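PDB 4MTS: lactoylglutathione lyase from Pseudomonas aeruginosa, which belongs to the glyoxalase/bleomycin resistance protein/dioxygenase superfamily and forms a two-chain assembly that carries bound nickel and zinc ions. Local coordinates for residues R9-Y20 and L113-V121. Residues are numbered along the deposited sequence; the frame is centred on the assembly and turned at random.
Sequences RVADLEAALEFY and LEDPDGYKV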
loop_
_atom_site.group_PDB
_atom_site.type_symbol
_atom_site.label_atom_id
_atom_site.label_comp_id
_atom_site.label_asym_id
_atom_site.label_seq_id
_atom_site.Cartn_x
_atom_site.Cartn_y
_atom_site.Cartn_z
ATOM N N ARG A 9 -8.120 -3.896 -4.913
ATOM C CA ARG A 9 -9.133 -4.488 -5.818
ATOM C C ARG A 9 -9.757 -3.369 -6.682
ATOM O O ARG A 9 -10.066 -2.289 -6.183
ATOM C CB ARG A 9 -10.213 -5.215 -5.018
ATOM C CG ARG A 9 -9.656 -6.398 -4.202
ATOM C CD ARG A 9 -10.750 -7.163 -3.459
ATOM N NE ARG A 9 -10.132 -8.214 -2.639
ATOM C CZ ARG A 9 -9.726 -8.039 -1.388
ATOM N NH1 ARG A 9 -9.901 -6.869 -0.788
ATOM N NH2 ARG A 9 -9.107 -9.024 -0.738
ATOM N N VAL A 10 -9.897 -3.619 -7.997
ATOM C CA VAL A 10 -10.385 -2.649 -8.983
ATOM C C VAL A 10 -11.575 -3.217 -9.741
ATOM O O VAL A 10 -11.633 -4.434 -9.959
ATOM C CB VAL A 10 -9.248 -2.167 -9.943
ATOM C CG1 VAL A 10 -8.124 -1.490 -9.149
ATOM C CG2 VAL A 10 -8.696 -3.318 -10.786
ATOM N N ALA A 11 -12.491 -2.330 -10.154
ATOM C CA ALA A 11 -13.708 -2.734 -10.862
ATOM C C ALA A 11 -13.408 -3.077 -12.318
ATOM O O ALA A 11 -14.040 -3.964 -12.882
ATOM C CB ALA A 11 -14.766 -1.636 -10.769
ATOM N N ASP A 12 -12.475 -2.354 -12.937
ATOM C CA ASP A 12 -12.140 -2.521 -14.353
ATOM C C ASP A 12 -10.635 -2.492 -14.426
ATOM O O ASP A 12 -10.028 -1.448 -14.201
ATOM C CB ASP A 12 -12.742 -1.334 -15.121
ATOM C CG ASP A 12 -12.502 -1.341 -16.613
ATOM O OD1 ASP A 12 -11.475 -1.921 -17.052
ATOM O OD2 ASP A 12 -13.215 -0.608 -17.320
ATOM N N LEU A 13 -10.030 -3.644 -14.724
ATOM C CA LEU A 13 -8.586 -3.734 -14.690
ATOM C C LEU A 13 -7.943 -2.933 -15.812
ATOM O O LEU A 13 -6.933 -2.303 -15.595
ATOM C CB LEU A 13 -8.106 -5.194 -14.648
ATOM C CG LEU A 13 -6.572 -5.377 -14.674
ATOM C CD1 LEU A 13 -5.924 -4.917 -13.352
ATOM C CD2 LEU A 13 -6.199 -6.775 -14.965
ATOM N N GLU A 14 -8.544 -2.946 -17.009
ATOM C CA GLU A 14 -7.971 -2.176 -18.127
ATOM C C GLU A 14 -8.007 -0.704 -17.841
ATOM O O GLU A 14 -7.015 -0.049 -18.106
ATOM C CB GLU A 14 -8.628 -2.482 -19.480
ATOM C CG GLU A 14 -8.193 -3.822 -20.044
ATOM C CD GLU A 14 -8.493 -4.978 -19.122
ATOM O OE1 GLU A 14 -9.675 -5.120 -18.722
ATOM O OE2 GLU A 14 -7.523 -5.633 -18.672
ATOM N N ALA A 15 -9.093 -0.187 -17.235
ATOM C CA ALA A 15 -9.189 1.248 -16.880
ATOM C C ALA A 15 -8.110 1.591 -15.831
ATOM O O ALA A 15 -7.413 2.626 -15.948
ATOM C CB ALA A 15 -10.573 1.559 -16.311
ATOM N N ALA A 16 -7.940 0.699 -14.839
ATOM C CA ALA A 16 -6.918 0.861 -13.802
ATOM C C ALA A 16 -5.516 0.918 -14.410
ATOM O O ALA A 16 -4.784 1.868 -14.162
ATOM C CB ALA A 16 -7.020 -0.273 -12.775
ATOM N N LEU A 17 -5.133 -0.096 -15.230
ATOM C CA LEU A 17 -3.823 -0.141 -15.876
ATOM C C LEU A 17 -3.556 1.101 -16.736
ATOM O O LEU A 17 -2.437 1.609 -16.752
ATOM C CB LEU A 17 -3.692 -1.433 -16.736
ATOM C CG LEU A 17 -3.552 -2.736 -15.904
ATOM C CD1 LEU A 17 -3.532 -3.971 -16.809
ATOM C CD2 LEU A 17 -2.287 -2.744 -15.051
ATOM N N GLU A 18 -4.579 1.598 -17.417
ATOM C CA GLU A 18 -4.410 2.793 -18.252
ATOM C C GLU A 18 -3.985 3.970 -17.363
ATOM O O GLU A 18 -3.078 4.693 -17.728
ATOM C CB GLU A 18 -5.718 3.130 -18.968
ATOM C CG GLU A 18 -6.114 2.108 -20.025
ATOM C CD GLU A 18 -4.999 1.796 -21.006
ATOM O OE1 GLU A 18 -4.541 2.732 -21.697
ATOM O OE2 GLU A 18 -4.514 0.643 -21.006
ATOM N N PHE A 19 -4.615 4.125 -16.199
ATOM C CA PHE A 19 -4.222 5.201 -15.269
ATOM C C PHE A 19 -2.784 5.029 -14.812
ATOM O O PHE A 19 -2.007 5.975 -14.903
ATOM C CB PHE A 19 -5.168 5.239 -14.063
ATOM C CG PHE A 19 -4.746 6.199 -12.973
ATOM C CD1 PHE A 19 -5.063 7.556 -13.053
ATOM C CD2 PHE A 19 -4.059 5.747 -11.853
ATOM C CE1 PHE A 19 -4.665 8.448 -12.045
ATOM C CE2 PHE A 19 -3.653 6.641 -10.850
ATOM C CZ PHE A 19 -3.957 7.984 -10.950
ATOM N N TYR A 20 -2.445 3.858 -14.204
ATOM C CA TYR A 20 -1.103 3.677 -13.675
ATOM C C TYR A 20 0.006 3.796 -14.693
ATOM O O TYR A 20 1.048 4.376 -14.383
ATOM C CB TYR A 20 -1.000 2.394 -12.811
ATOM C CG TYR A 20 -1.794 2.593 -11.534
ATOM C CD1 TYR A 20 -1.283 3.359 -10.489
ATOM C CD2 TYR A 20 -3.100 2.124 -11.425
ATOM C CE1 TYR A 20 -2.035 3.604 -9.337
ATOM C CE2 TYR A 20 -3.877 2.400 -10.301
ATOM C CZ TYR A 20 -3.324 3.113 -9.244
ATOM O OH TYR A 20 -4.071 3.355 -8.108
ATOM N N LEU A 113 -3.981 12.659 -6.422
ATOM C CA LEU A 113 -4.769 12.223 -7.578
ATOM C C LEU A 113 -5.717 11.165 -7.077
ATOM O O LEU A 113 -5.505 10.592 -5.996
ATOM C CB LEU A 113 -3.856 11.554 -8.641
ATOM C CG LEU A 113 -2.573 12.259 -9.110
ATOM C CD1 LEU A 113 -1.871 11.414 -10.218
ATOM C CD2 LEU A 113 -2.887 13.669 -9.644
ATOM N N GLU A 114 -6.743 10.846 -7.886
ATOM C CA GLU A 114 -7.551 9.685 -7.601
ATOM C C GLU A 114 -7.501 8.832 -8.826
ATOM O O GLU A 114 -7.624 9.356 -9.941
ATOM C CB GLU A 114 -8.981 10.001 -7.234
ATOM C CG GLU A 114 -9.186 10.214 -5.751
ATOM C CD GLU A 114 -10.650 10.447 -5.426
ATOM O OE1 GLU A 114 -10.947 10.840 -4.276
ATOM O OE2 GLU A 114 -11.498 10.257 -6.330
ATOM N N ASP A 115 -7.311 7.523 -8.648
ATOM C CA ASP A 115 -7.324 6.611 -9.794
ATOM C C ASP A 115 -8.796 6.371 -10.197
ATOM O O ASP A 115 -9.737 6.872 -9.535
ATOM C CB ASP A 115 -6.571 5.274 -9.439
ATOM C CG ASP A 115 -7.268 4.254 -8.535
ATOM O OD1 ASP A 115 -8.473 4.433 -8.228
ATOM O OD2 ASP A 115 -6.657 3.228 -8.239
ATOM N N PRO A 116 -9.060 5.614 -11.282
ATOM C CA PRO A 116 -10.460 5.419 -11.714
ATOM C C PRO A 116 -11.410 4.825 -10.685
ATOM O O PRO A 116 -12.608 5.121 -10.713
ATOM C CB PRO A 116 -10.323 4.527 -12.961
ATOM C CG PRO A 116 -8.982 4.879 -13.508
ATOM C CD PRO A 116 -8.124 5.008 -12.253
ATOM N N ASP A 117 -10.884 3.981 -9.771
ATOM C CA ASP A 117 -11.682 3.400 -8.707
ATOM C C ASP A 117 -11.838 4.339 -7.503
ATOM O O ASP A 117 -12.554 3.988 -6.564
ATOM C CB ASP A 117 -11.099 2.067 -8.260
ATOM C CG ASP A 117 -11.261 1.037 -9.347
ATOM O OD1 ASP A 117 -12.286 0.327 -9.335
ATOM O OD2 ASP A 117 -10.379 0.967 -10.224
ATOM N N GLY A 118 -11.131 5.459 -7.511
ATOM C CA GLY A 118 -11.226 6.402 -6.401
ATOM C C GLY A 118 -10.150 6.272 -5.342
ATOM O O GLY A 118 -10.198 6.998 -4.344
ATOM N N TYR A 119 -9.165 5.355 -5.533
ATOM C CA TYR A 119 -8.050 5.231 -4.587
ATOM C C TYR A 119 -7.175 6.448 -4.720
ATOM O O TYR A 119 -6.928 6.934 -5.841
ATOM C CB TYR A 119 -7.219 3.986 -4.879
ATOM C CG TYR A 119 -7.970 2.705 -4.658
ATOM C CD1 TYR A 119 -8.321 2.292 -3.374
ATOM C CD2 TYR A 119 -8.307 1.880 -5.728
ATOM C CE1 TYR A 119 -8.993 1.094 -3.156
ATOM C CE2 TYR A 119 -8.967 0.666 -5.521
ATOM C CZ TYR A 119 -9.279 0.265 -4.227
ATOM O OH TYR A 119 -9.907 -0.919 -3.976
ATOM N N LYS A 120 -6.715 6.962 -3.577
ATOM C CA LYS A 120 -5.888 8.165 -3.517
ATOM C C LYS A 120 -4.430 7.886 -3.767
ATOM O O LYS A 120 -3.866 6.927 -3.213
ATOM C CB LYS A 120 -6.023 8.822 -2.113
ATOM C CG LYS A 120 -7.404 9.444 -1.887
ATOM C CD LYS A 120 -7.452 10.250 -0.593
ATOM C CE LYS A 120 -8.870 10.588 -0.181
ATOM N NZ LYS A 120 -8.971 10.895 1.273
ATOM N N VAL A 121 -3.819 8.708 -4.625
ATOM C CA VAL A 121 -2.397 8.645 -4.937
ATOM C C VAL A 121 -1.783 9.960 -4.501
ATOM O O VAL A 121 -2.187 11.030 -4.960
ATOM C CB VAL A 121 -2.117 8.329 -6.439
ATOM C CG1 VAL A 121 -0.623 8.348 -6.719
ATOM C CG2 VAL A 121 -2.731 6.990 -6.845
HETATM O O HOH W 1 -11.230 0.267 -12.458
#
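The type I turn Asp115-Gly118, which links antiparallel strands 109-114 and 120-125 in this glyoxalase-superfamily fold, packs through Asp115, Pro116 and Asp117 against Phe19, Tyr20 and the loop residues Val10 and Ala11, joining the helix that follows strand 2-9 of one sheet to the hairpin of the other. Asp115 organises the turn and reaches the helix as well. Its CG lies between the backbone N and carbonyl carbon (chi1 75°), which turns OD1 back to accept Tyr119 N and, weakly, Asp117 N, while Tyr20 OH donates to Asp115 OD2, 2.6 Å away, on the anti side. This buried carboxylate is thus held at both oxygens. Phe19, whose chi1 of 173° swings CG away from the backbone N, turns one ring face to Asp115: CA of Asp115 stands 3.7 Å from the ring centroid, a CH-pi contact almost on the ring normal. Pro116, a residue suited to the first corner of a type I turn, sets CD 3.5 Å from Phe19 CB, and Val121 CG2 meets the edge of the Phe19 ring. Near the helix start, Asp117 OD1 accepts Ala11 N on its syn side at 2.8 Å, nearly straight at 168°, and a water donates to both Asp117 OD2 and Asp12 O. Asp12 itself N-caps the helix, its OD1 accepting Ala15 N. Arg9, whose NH1 makes weak hydrogen bonds to Asp70 O and Tyr72 O of the second subunit, offers its carbonyl to Tyr119: the phenol OH donates in the carbonyl plane to a lone pair of Arg9 O, 2.6 Å away.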